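Bifunctional cytochrome P450/NADPH--P450 reductase (Deinococcus aerius, PDB 7F3H) catalyses the hydroxylation of organic substrates at a heme iron, probably with electrons relayed from NADPH by its fused reductase part. Local coordinates at residues 27-32 with 332-337; 39-44 with 347-352; 63-68 with 357-362; 327-332 with 436-441. One frame throughout, in Å; residues are numbered along the deposited sequence.

Contact 1. Residues 27-32 with 332-337; sequences APVLNF and IPNYAV. With HEM (protoporphyrin IX containing Fe), chain E.
The first turn of helix 28-38 packs on the loop that precedes strand 336-339, with V29 and F32 lying against P333 and N334. V29 supplies both of its methyls. CG1 touches the pyrrolidine ring of P333, 4.1 Å from CG, while CG2 sits 4.0 Å from the carbonyl O of P333 and 4.1 Å from CG of N334. A chi1 of 75° places CG1 between the backbone N and the carbonyl carbon and turns CG2 anti to N. F32 is a helical turn onward, in contact with N334; the F32 and N334 side chains cross at about a right angle, with ring and amide planes 42° apart, and the O of P28 lies 3.5 Å above the plane of the F32 ring. In the cytochrome P450 fold this loop follows the helix that bears the ExxR motif and runs along the heme, and the same short segment therefore faces two ways. On its heme side, I332 CD1 approaches C1D of the porphyrin to 3.7 Å, and Y335 CD1 comes to 3.6 Å from the propionate oxygen O2D. L360 adds further apolar cover to V29, F32 and N334, and Q440 OE1 accepts a hydrogen bond from V29 N.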
# COMPACT_ATOMS: atom_id res chain seq x y z
N ALA A 27 -2.97 12.12 -11.11
CA ALA A 27 -1.97 11.78 -10.10
C ALA A 27 -1.05 12.97 -9.79
O ALA A 27 0.08 12.99 -10.27
CB ALA A 27 -1.14 10.59 -10.59
N PRO A 28 -1.49 13.94 -8.99
CA PRO A 28 -0.65 15.14 -8.74
C PRO A 28 0.70 14.87 -8.08
O PRO A 28 1.62 15.73 -8.20
CB PRO A 28 -1.54 16.02 -7.85
CG PRO A 28 -2.76 15.19 -7.49
CD PRO A 28 -2.85 14.07 -8.43
N VAL A 29 0.88 13.74 -7.40
CA VAL A 29 2.21 13.45 -6.87
C VAL A 29 3.26 13.44 -7.98
O VAL A 29 4.43 13.75 -7.73
CB VAL A 29 2.22 12.13 -6.05
CG1 VAL A 29 2.17 10.93 -6.95
CG2 VAL A 29 3.46 12.09 -5.12
N LEU A 30 2.87 13.15 -9.23
CA LEU A 30 3.87 13.17 -10.32
C LEU A 30 4.26 14.60 -10.70
O LEU A 30 5.42 14.88 -11.07
CB LEU A 30 3.35 12.40 -11.53
CG LEU A 30 3.04 10.93 -11.25
CD1 LEU A 30 2.72 10.15 -12.54
CD2 LEU A 30 4.20 10.31 -10.51
N ASN A 31 3.30 15.53 -10.64
CA ASN A 31 3.63 16.94 -10.75
C ASN A 31 4.64 17.35 -9.68
O ASN A 31 5.59 18.11 -9.95
CB ASN A 31 2.37 17.80 -10.64
CG ASN A 31 1.33 17.42 -11.69
OD1 ASN A 31 1.66 16.94 -12.79
ND2 ASN A 31 0.07 17.68 -11.37
N PHE A 32 4.44 16.86 -8.46
CA PHE A 32 5.38 17.19 -7.38
C PHE A 32 6.75 16.62 -7.69
O PHE A 32 7.77 17.26 -7.41
CB PHE A 32 4.89 16.64 -6.05
CG PHE A 32 3.55 17.16 -5.64
CD1 PHE A 32 3.11 18.40 -6.07
CD2 PHE A 32 2.73 16.39 -4.82
CE1 PHE A 32 1.87 18.87 -5.67
CE2 PHE A 32 1.49 16.85 -4.42
CZ PHE A 32 1.06 18.10 -4.85
N ILE A 332 1.87 4.00 -1.52
CA ILE A 332 1.45 5.19 -0.78
C ILE A 332 2.58 6.20 -0.89
O ILE A 332 3.55 6.14 -0.13
CB ILE A 332 1.10 4.94 0.69
CG1 ILE A 332 -0.00 3.88 0.87
CG2 ILE A 332 0.63 6.25 1.29
CD1 ILE A 332 -0.32 3.53 2.36
N PRO A 333 2.51 7.11 -1.86
CA PRO A 333 3.69 7.91 -2.22
C PRO A 333 3.83 9.30 -1.58
O PRO A 333 4.79 10.00 -1.92
CB PRO A 333 3.53 8.03 -3.74
CG PRO A 333 2.02 8.12 -3.95
CD PRO A 333 1.40 7.29 -2.82
N ASN A 334 2.96 9.75 -0.68
CA ASN A 334 3.08 11.14 -0.23
C ASN A 334 2.55 11.31 1.19
O ASN A 334 1.95 12.35 1.52
CB ASN A 334 2.37 12.11 -1.17
CG ASN A 334 3.10 13.44 -1.29
OD1 ASN A 334 4.29 13.54 -0.97
ND2 ASN A 334 2.39 14.45 -1.75
N TYR A 335 2.75 10.31 2.04
CA TYR A 335 2.35 10.41 3.44
C TYR A 335 3.22 11.42 4.17
O TYR A 335 4.38 11.67 3.80
CB TYR A 335 2.41 9.04 4.10
CG TYR A 335 3.78 8.38 4.21
CD1 TYR A 335 4.59 8.62 5.30
CD2 TYR A 335 4.23 7.49 3.23
CE1 TYR A 335 5.83 8.00 5.42
CE2 TYR A 335 5.48 6.85 3.35
CZ TYR A 335 6.28 7.12 4.45
OH TYR A 335 7.52 6.52 4.63
N ALA A 336 2.64 12.03 5.21
CA ALA A 336 3.19 13.24 5.81
C ALA A 336 3.34 13.12 7.32
O ALA A 336 2.60 12.37 7.99
CB ALA A 336 2.30 14.46 5.52
N VAL A 337 4.29 13.90 7.83
CA VAL A 337 4.53 14.06 9.26
C VAL A 337 4.17 15.47 9.68
O VAL A 337 4.18 16.42 8.88
CB VAL A 337 5.99 13.74 9.66
CG1 VAL A 337 6.26 12.27 9.49
CG2 VAL A 337 6.99 14.56 8.83
CHA HEM E . 0.65 1.65 7.51
CHB HEM E . -1.75 -2.57 7.22
CHC HEM E . 0.25 -3.38 2.85
CHD HEM E . 2.40 0.96 3.02
C1A HEM E . -0.16 0.58 7.81
C2A HEM E . -0.98 0.46 8.99
C3A HEM E . -1.63 -0.72 8.95
C4A HEM E . -1.29 -1.35 7.68
CMA HEM E . -2.61 -1.27 10.01
CAA HEM E . -0.99 1.48 10.14
CBA HEM E . 0.04 1.01 11.17
CGA HEM E . 0.07 1.91 12.41
O1A HEM E . 0.08 1.32 13.53
O2A HEM E . -0.02 3.17 12.35
C1B HEM E . -1.39 -3.19 6.04
C2B HEM E . -1.83 -4.50 5.58
C3B HEM E . -1.23 -4.73 4.40
C4B HEM E . -0.47 -3.55 4.04
CMB HEM E . -2.73 -5.45 6.40
CAB HEM E . -1.36 -5.91 3.41
CBB HEM E . -2.22 -6.92 3.54
C1C HEM E . 1.00 -2.27 2.49
C2C HEM E . 1.81 -2.10 1.28
C3C HEM E . 2.37 -0.88 1.38
C4C HEM E . 1.98 -0.27 2.62
CMC HEM E . 1.94 -3.13 0.12
CAC HEM E . 3.32 -0.12 0.46
CBC HEM E . 3.77 -0.64 -0.67
C1D HEM E . 2.11 1.53 4.25
C2D HEM E . 2.53 2.86 4.69
C3D HEM E . 2.04 3.02 5.92
C4D HEM E . 1.30 1.84 6.31
CMD HEM E . 3.39 3.89 3.91
CAD HEM E . 2.24 4.27 6.76
CBD HEM E . 1.09 5.15 6.35
CGD HEM E . 1.20 6.50 6.98
O1D HEM E . 0.13 7.16 7.00
O2D HEM E . 2.31 6.91 7.44
NA HEM E . -0.40 -0.53 7.02
NB HEM E . -0.56 -2.64 5.09
NC HEM E . 1.12 -1.12 3.27
ND HEM E . 1.37 0.94 5.26
FE HEM E . 0.50 -0.84 5.21

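Contact 2. Residues 39-44 with 347-352; sequences IPEGLF and GKYEIR
The hydroxyl of Y349 ends against the aliphatic part of E41, its OH 3.4 Å from CB of that residue and equally near CG, without a hydrogen bond between the two segments. E41 and Y349 cross at about a right angle, and the bend at chi2 of E41 (93°) carries its carboxylate onward from the point of touch. L43 makes the larger contact: methyl CD2 lies over one face of the Y349 ring in a CH-pi interaction, 3.5 Å from the ring centroid and 16° off the ring normal, nearest to the CD2-CE2 side. CG of L43 is set between its backbone N and carbonyl carbon, and from there the side chain slides past the tyrosine in the opposite direction. The other face of the ring carries K348 CB, 3.9 Å above the plane, so the phenol is sandwiched between aliphatic groups. K348 and Y349 form a classic beta bulge opposite I345, in the two-stranded sheet 343-345/349-351. Through I345, which L43 also touches, this hairpin packs on strand 43-48, which follows helix 28-38 and is an outermost strand of the mixed sheet.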
# COMPACT_ATOMS: atom_id res chain seq x y z
N ILE A 39 14.14 21.44 -8.24
CA ILE A 39 14.60 22.14 -7.05
C ILE A 39 15.60 21.29 -6.27
O ILE A 39 15.21 20.37 -5.52
CB ILE A 39 13.38 22.54 -6.19
CG1 ILE A 39 12.33 23.25 -7.07
CG2 ILE A 39 13.79 23.42 -4.99
CD1 ILE A 39 11.16 23.83 -6.33
N PRO A 40 16.90 21.59 -6.37
CA PRO A 40 17.91 20.71 -5.77
C PRO A 40 18.05 20.83 -4.27
O PRO A 40 18.64 19.92 -3.66
CB PRO A 40 19.21 21.14 -6.47
CG PRO A 40 18.99 22.59 -6.76
CD PRO A 40 17.51 22.70 -7.13
N GLU A 41 17.50 21.88 -3.64
CA GLU A 41 17.56 22.01 -2.18
C GLU A 41 16.84 20.90 -1.44
O GLU A 41 16.96 20.82 -0.21
CB GLU A 41 16.97 23.33 -1.71
CG GLU A 41 17.76 24.53 -2.11
CD GLU A 41 17.25 25.09 -3.42
OE1 GLU A 41 16.77 24.29 -4.25
OE2 GLU A 41 17.34 26.32 -3.62
N GLY A 42 15.99 20.14 -2.11
CA GLY A 42 15.42 18.96 -1.49
C GLY A 42 14.10 19.17 -0.77
O GLY A 42 13.57 18.19 -0.21
N LEU A 43 13.55 20.40 -0.77
CA LEU A 43 12.18 20.57 -0.28
C LEU A 43 11.62 21.83 -0.96
O LEU A 43 12.37 22.74 -1.32
CB LEU A 43 12.08 20.73 1.27
CG LEU A 43 12.32 22.04 2.06
CD1 LEU A 43 11.86 22.00 3.55
CD2 LEU A 43 13.69 22.65 1.93
N PHE A 44 10.30 21.88 -1.10
CA PHE A 44 9.68 23.09 -1.66
C PHE A 44 8.32 23.32 -1.03
O PHE A 44 7.79 22.47 -0.31
CB PHE A 44 9.58 23.07 -3.19
CG PHE A 44 8.72 21.95 -3.74
CD1 PHE A 44 7.33 22.01 -3.67
CD2 PHE A 44 9.30 20.84 -4.35
CE1 PHE A 44 6.55 21.00 -4.16
CE2 PHE A 44 8.53 19.82 -4.86
CZ PHE A 44 7.15 19.89 -4.76
N GLY A 347 19.48 22.94 9.06
CA GLY A 347 20.10 24.12 9.64
C GLY A 347 19.63 25.41 9.01
O GLY A 347 20.20 26.46 9.31
N LYS A 348 18.55 25.39 8.22
CA LYS A 348 18.16 26.53 7.39
C LYS A 348 16.65 26.79 7.45
O LYS A 348 16.23 27.96 7.52
CB LYS A 348 18.52 26.32 5.91
CG LYS A 348 19.95 25.98 5.61
CD LYS A 348 20.12 25.60 4.15
CE LYS A 348 19.76 26.75 3.24
NZ LYS A 348 20.42 26.57 1.93
N TYR A 349 15.85 25.72 7.41
CA TYR A 349 14.43 25.79 7.04
C TYR A 349 13.54 25.62 8.27
O TYR A 349 13.64 24.60 8.96
CB TYR A 349 14.12 24.71 6.01
CG TYR A 349 14.95 24.81 4.75
CD1 TYR A 349 14.89 25.94 3.93
CD2 TYR A 349 15.81 23.77 4.39
CE1 TYR A 349 15.64 26.02 2.77
CE2 TYR A 349 16.57 23.85 3.23
CZ TYR A 349 16.48 24.96 2.42
OH TYR A 349 17.26 25.02 1.26
N GLU A 350 12.66 26.59 8.51
CA GLU A 350 11.76 26.52 9.67
C GLU A 350 10.50 25.75 9.31
O GLU A 350 9.97 25.90 8.21
CB GLU A 350 11.38 27.88 10.21
CG GLU A 350 10.74 27.73 11.60
CD GLU A 350 10.21 29.02 12.18
OE1 GLU A 350 10.92 30.05 12.11
OE2 GLU A 350 9.09 28.99 12.73
N ILE A 351 10.09 24.85 10.19
CA ILE A 351 8.81 24.15 10.13
C ILE A 351 8.08 24.46 11.42
O ILE A 351 8.49 23.99 12.49
CB ILE A 351 8.99 22.64 9.94
CG1 ILE A 351 10.04 22.36 8.84
CG2 ILE A 351 7.64 21.98 9.67
CD1 ILE A 351 9.67 22.88 7.43
N ARG A 352 7.01 25.24 11.34
CA ARG A 352 6.27 25.66 12.52
C ARG A 352 5.50 24.51 13.17
O ARG A 352 5.10 23.55 12.51
CB ARG A 352 5.31 26.78 12.15
CG ARG A 352 6.03 28.01 11.65
CD ARG A 352 5.04 29.08 11.28
NE ARG A 352 5.62 30.40 11.51
CZ ARG A 352 5.65 31.00 12.69
NH1 ARG A 352 5.12 30.43 13.77
NH2 ARG A 352 6.22 32.20 12.79

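Contact 3. Residues 63-68 with 357-362; sequences AELTDE and VALLIP
Neither L65 nor its partners V357 and L359 has a flat group, so there are no ring faces or edges to match and the fit rests on aliphatic carbons, mostly branch methyls. L65 lies in the middle and uses both arms of its isobutyl fork. CD1 touches V357 CG1 at 3.6 Å and L359 CD2 at 4.0 Å, bridging two residues whose side chains stand on alternate positions of one strand. The second arm, CD2, is turned to V357 only, 3.8 Å from its CB, with CG1 and CG2 of the valine close by. L65 crosses V357 at about a right angle, whereas L65 and L359 slide past each other in opposite directions. Chi1 of V357 (-179°) sets CG1 anti to the backbone N, the branch that meets both methyls of the leucine. L359 does not set out straight at the helix, but its CD2 reaches 4.1 Å from L65 CB. The intervening A358 points the other way, as strand alternation requires. No hydrogen bond joins the two segments, and all three touching residues are buried. Helix 59-65 thus lies against one face of the mixed sheet, where strand 356-359 runs between 51-56 and 336-339; A56 of the former touches both L65 and V357, while just after the strand L360, at the N-cap of helix 361-365, meets V29, F32 and A36 of helix 28-38.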
# COMPACT_ATOMS: atom_id res chain seq x y z
N ALA A 63 15.67 12.28 6.89
CA ALA A 63 16.14 11.73 8.16
C ALA A 63 15.66 12.59 9.32
O ALA A 63 15.16 12.08 10.34
CB ALA A 63 17.66 11.62 8.18
N GLU A 64 15.76 13.91 9.17
CA GLU A 64 15.27 14.79 10.23
C GLU A 64 13.77 14.64 10.44
O GLU A 64 13.31 14.50 11.58
CB GLU A 64 15.64 16.24 9.91
CG GLU A 64 17.13 16.46 9.86
CD GLU A 64 17.48 17.91 10.02
OE1 GLU A 64 17.77 18.57 8.99
OE2 GLU A 64 17.47 18.40 11.18
N LEU A 65 12.99 14.61 9.34
CA LEU A 65 11.53 14.51 9.40
C LEU A 65 11.04 13.17 9.92
O LEU A 65 9.86 13.05 10.29
CB LEU A 65 10.93 14.71 8.01
CG LEU A 65 11.13 16.11 7.46
CD1 LEU A 65 10.95 16.04 5.97
CD2 LEU A 65 10.13 17.08 8.11
N THR A 66 11.92 12.17 9.93
CA THR A 66 11.73 10.81 10.41
C THR A 66 12.02 10.66 11.89
O THR A 66 11.66 9.64 12.49
CB THR A 66 12.64 9.85 9.57
OG1 THR A 66 12.15 9.71 8.21
CG2 THR A 66 13.04 8.53 10.25
N ASP A 67 12.59 11.69 12.52
CA ASP A 67 12.88 11.65 13.95
C ASP A 67 11.56 11.85 14.71
O ASP A 67 11.03 12.96 14.77
CB ASP A 67 13.91 12.74 14.26
CG ASP A 67 14.44 12.70 15.67
OD1 ASP A 67 13.91 11.94 16.52
OD2 ASP A 67 15.37 13.48 15.94
N GLU A 68 11.05 10.78 15.31
CA GLU A 68 9.75 10.86 15.95
C GLU A 68 9.77 11.73 17.21
O GLU A 68 8.72 11.98 17.79
CB GLU A 68 9.23 9.46 16.28
CG GLU A 68 8.62 8.75 15.06
CD GLU A 68 7.97 7.39 15.36
OE1 GLU A 68 8.64 6.48 15.89
OE2 GLU A 68 6.78 7.21 15.03
N VAL A 357 4.62 18.23 6.78
CA VAL A 357 5.62 18.06 5.72
C VAL A 357 5.39 16.71 5.07
O VAL A 357 5.40 15.68 5.76
CB VAL A 357 7.05 18.17 6.24
CG1 VAL A 357 8.04 18.02 5.07
CG2 VAL A 357 7.24 19.48 6.96
N ALA A 358 5.06 16.72 3.78
CA ALA A 358 4.89 15.48 3.03
C ALA A 358 6.25 14.92 2.62
O ALA A 358 7.11 15.65 2.12
CB ALA A 358 3.99 15.73 1.82
N LEU A 359 6.45 13.61 2.82
CA LEU A 359 7.60 12.92 2.23
C LEU A 359 7.30 12.60 0.77
O LEU A 359 6.45 11.75 0.47
CB LEU A 359 7.94 11.65 3.00
CG LEU A 359 7.98 11.68 4.53
CD1 LEU A 359 8.40 10.33 5.03
CD2 LEU A 359 8.96 12.71 5.00
N LEU A 360 8.05 13.21 -0.15
CA LEU A 360 7.82 12.98 -1.58
C LEU A 360 8.55 11.71 -2.02
O LEU A 360 9.63 11.74 -2.62
CB LEU A 360 8.24 14.22 -2.37
CG LEU A 360 7.92 14.25 -3.85
CD1 LEU A 360 6.41 14.07 -4.13
CD2 LEU A 360 8.47 15.53 -4.46
N ILE A 361 7.89 10.57 -1.73
CA ILE A 361 8.55 9.26 -1.85
C ILE A 361 9.16 9.02 -3.23
O ILE A 361 10.31 8.56 -3.29
CB ILE A 361 7.57 8.15 -1.45
CG1 ILE A 361 7.07 8.28 -0.01
CG2 ILE A 361 8.19 6.76 -1.65
CD1 ILE A 361 8.19 8.14 1.10
N PRO A 362 8.49 9.27 -4.35
CA PRO A 362 9.15 9.04 -5.64
C PRO A 362 10.43 9.84 -5.79
O PRO A 362 11.42 9.31 -6.31
CB PRO A 362 8.10 9.47 -6.66
CG PRO A 362 6.84 9.43 -5.95
CD PRO A 362 7.10 9.71 -4.53

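Contact 4. Residues 327-332 with 436-441; sequences RFWSTI and LKVKQS. With HEM (protoporphyrin IX containing Fe), chain E.
W329 and V438 are the residues of closest backbone approach, yet their CA atoms stay 9.8 Å apart, so the gap between helix 317-329 and the extended strand 438-440 is spanned by side chains. The indole of W329 does most of the spanning. L436 CD2 meets the six-membered ring at CZ2, 3.5 Å away, while CG2 of V438 touches CZ3 at 3.9 Å and CH2 at 4.0 Å. Both methyls approach the indole obliquely: L436 comes from the opposite direction, and V438 crosses at a slant. With CG anti to its carbonyl carbon (chi1 -71°), W329 carries its benzo ring toward L436 and V438. F278 of helix 254-285 stacks on the indole, and I444 touches both W329 and V438. A little further along, T331 turns to the heme, OG1 lying 3.4 Å from the vinyl carbon CBC, and its hydroxyl is also hydrogen-bonded to T271 O. Strand 438-440 pairs with 444-446 in an antiparallel hairpin, consistent with the C-terminal hairpin that P450s place near the active site. Helix 317-329 carries the ExxR motif of the family, whose E324 and R327 form a salt bridge, and the segment after it belongs to the heme pocket.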
# COMPACT_ATOMS: atom_id res chain seq x y z
N ARG A 327 10.75 0.68 -4.93
CA ARG A 327 11.53 1.91 -5.09
C ARG A 327 11.02 2.75 -6.26
O ARG A 327 10.89 3.97 -6.13
CB ARG A 327 13.02 1.61 -5.24
CG ARG A 327 13.89 2.87 -5.12
CD ARG A 327 15.36 2.54 -5.26
NE ARG A 327 15.70 2.20 -6.64
CZ ARG A 327 15.93 3.10 -7.59
NH1 ARG A 327 15.87 4.39 -7.31
NH2 ARG A 327 16.19 2.69 -8.83
N PHE A 328 10.72 2.13 -7.42
CA PHE A 328 10.14 2.90 -8.53
C PHE A 328 8.72 3.40 -8.24
O PHE A 328 8.38 4.51 -8.66
CB PHE A 328 10.04 2.12 -9.85
CG PHE A 328 11.26 2.12 -10.70
CD1 PHE A 328 12.42 2.75 -10.28
CD2 PHE A 328 11.17 1.74 -12.03
CE1 PHE A 328 13.54 2.81 -11.10
CE2 PHE A 328 12.27 1.81 -12.88
CZ PHE A 328 13.47 2.35 -12.40
N TRP A 329 7.86 2.57 -7.64
CA TRP A 329 6.40 2.83 -7.65
C TRP A 329 5.76 2.44 -6.30
O TRP A 329 4.83 1.65 -6.23
CB TRP A 329 5.73 2.10 -8.82
CG TRP A 329 6.07 2.70 -10.16
CD1 TRP A 329 6.84 2.15 -11.15
CD2 TRP A 329 5.65 3.99 -10.64
NE1 TRP A 329 6.92 3.03 -12.23
CE2 TRP A 329 6.22 4.17 -11.92
CE3 TRP A 329 4.85 5.01 -10.11
CZ2 TRP A 329 6.00 5.31 -12.68
CZ3 TRP A 329 4.64 6.15 -10.86
CH2 TRP A 329 5.21 6.29 -12.13
N SER A 330 6.31 2.99 -5.22
CA SER A 330 5.73 2.85 -3.89
C SER A 330 4.29 3.38 -3.87
O SER A 330 4.02 4.54 -4.23
CB SER A 330 6.62 3.61 -2.90
OG SER A 330 6.33 3.33 -1.56
N THR A 331 3.35 2.54 -3.41
CA THR A 331 1.95 2.80 -3.69
C THR A 331 1.29 3.75 -2.69
O THR A 331 0.21 4.28 -3.01
CB THR A 331 1.17 1.47 -3.77
OG1 THR A 331 1.33 0.71 -2.56
CG2 THR A 331 1.68 0.62 -4.95
N ILE A 332 1.87 4.00 -1.52
CA ILE A 332 1.45 5.19 -0.78
C ILE A 332 2.58 6.20 -0.89
O ILE A 332 3.55 6.14 -0.13
CB ILE A 332 1.10 4.94 0.69
CG1 ILE A 332 -0.00 3.88 0.87
CG2 ILE A 332 0.63 6.25 1.29
CD1 ILE A 332 -0.32 3.53 2.36
N LEU A 436 1.85 3.41 -19.59
CA LEU A 436 1.59 3.53 -18.16
C LEU A 436 0.76 4.78 -17.88
O LEU A 436 1.13 5.88 -18.30
CB LEU A 436 2.91 3.56 -17.39
CG LEU A 436 2.75 3.80 -15.88
CD1 LEU A 436 1.95 2.71 -15.21
CD2 LEU A 436 4.09 3.94 -15.21
N LYS A 437 -0.39 4.56 -17.24
CA LYS A 437 -1.31 5.60 -16.78
C LYS A 437 -1.54 5.35 -15.29
O LYS A 437 -2.05 4.29 -14.91
CB LYS A 437 -2.64 5.60 -17.56
CG LYS A 437 -3.32 6.99 -17.68
CD LYS A 437 -4.75 6.95 -18.24
CE LYS A 437 -4.78 7.29 -19.75
NZ LYS A 437 -6.10 7.80 -20.24
N VAL A 438 -1.06 6.27 -14.46
CA VAL A 438 -1.11 6.14 -13.00
C VAL A 438 -2.29 6.93 -12.44
O VAL A 438 -2.52 8.09 -12.83
CB VAL A 438 0.22 6.61 -12.38
CG1 VAL A 438 0.17 6.46 -10.88
CG2 VAL A 438 1.36 5.81 -12.98
N LYS A 439 -3.08 6.31 -11.58
CA LYS A 439 -4.16 7.01 -10.90
C LYS A 439 -3.86 7.05 -9.40
O LYS A 439 -3.42 6.05 -8.81
CB LYS A 439 -5.53 6.35 -11.16
CG LYS A 439 -6.76 7.06 -10.49
CD LYS A 439 -7.28 8.35 -11.12
CE LYS A 439 -8.08 7.99 -12.39
NZ LYS A 439 -9.36 7.25 -12.06
N GLN A 440 -4.07 8.23 -8.82
CA GLN A 440 -3.83 8.51 -7.41
C GLN A 440 -5.16 8.71 -6.68
O GLN A 440 -5.97 9.56 -7.07
CB GLN A 440 -2.96 9.76 -7.25
CG GLN A 440 -2.51 9.91 -5.82
CD GLN A 440 -1.55 11.04 -5.64
OE1 GLN A 440 -1.39 11.89 -6.53
NE2 GLN A 440 -0.90 11.07 -4.49
N SER A 441 -5.36 7.93 -5.62
CA SER A 441 -6.41 8.09 -4.62
C SER A 441 -5.75 8.06 -3.25
O SER A 441 -4.89 8.91 -2.95
CB SER A 441 -7.44 6.98 -4.78
OG SER A 441 -6.84 5.71 -4.55
CHA HEM E . 0.65 1.65 7.51
CHB HEM E . -1.75 -2.57 7.22
CHC HEM E . 0.25 -3.38 2.85
CHD HEM E . 2.40 0.96 3.02
C1A HEM E . -0.16 0.58 7.81
C2A HEM E . -0.98 0.46 8.99
C3A HEM E . -1.63 -0.72 8.95
C4A HEM E . -1.29 -1.35 7.68
CMA HEM E . -2.61 -1.27 10.01
CAA HEM E . -0.99 1.48 10.14
CBA HEM E . 0.04 1.01 11.17
CGA HEM E . 0.07 1.91 12.41
O1A HEM E . 0.08 1.32 13.53
O2A HEM E . -0.02 3.17 12.35
C1B HEM E . -1.39 -3.19 6.04
C2B HEM E . -1.83 -4.50 5.58
C3B HEM E . -1.23 -4.73 4.40
C4B HEM E . -0.47 -3.55 4.04
CMB HEM E . -2.73 -5.45 6.40
CAB HEM E . -1.36 -5.91 3.41
CBB HEM E . -2.22 -6.92 3.54
C1C HEM E . 1.00 -2.27 2.49
C2C HEM E . 1.81 -2.10 1.28
C3C HEM E . 2.37 -0.88 1.38
C4C HEM E . 1.98 -0.27 2.62
CMC HEM E . 1.94 -3.13 0.12
CAC HEM E . 3.32 -0.12 0.46
CBC HEM E . 3.77 -0.64 -0.67
C1D HEM E . 2.11 1.53 4.25
C2D HEM E . 2.53 2.86 4.69
C3D HEM E . 2.04 3.02 5.92
C4D HEM E . 1.30 1.84 6.31
CMD HEM E . 3.39 3.89 3.91
CAD HEM E . 2.24 4.27 6.76
CBD HEM E . 1.09 5.15 6.35
CGD HEM E . 1.20 6.50 6.98
O1D HEM E . 0.13 7.16 7.00
O2D HEM E . 2.31 6.91 7.44
NA HEM E . -0.40 -0.53 7.02
NB HEM E . -0.56 -2.64 5.09
NC HEM E . 1.12 -1.12 3.27
ND HEM E . 1.37 0.94 5.26
FE HEM E . 0.50 -0.84 5.21

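Overall arrangement
Contacts 1, 2 and 3 are buried and belong to the mixed sheet and its coverings, whereas contact 4 is a surface contact whose first segment runs on to the heme. Contacts 1 and 3 hold neighbouring strands, 336-339 and 356-359, joined by backbone hydrogen bonds. Contact 2 lies at the sheet's far margin, about 25 Å between centres from contact 4, and touches contact 3 where I351 meets V357. Contacts 1 and 4 share I332 and both touch the heme, and contact 3 touches contact 4 where I361 meets S330. Chemistry follows place: purely aliphatic packing in contact 3, aliphatic-aromatic in 2 and 4, mixed apolar and amide surface in 1, with no hydrogen bond across any.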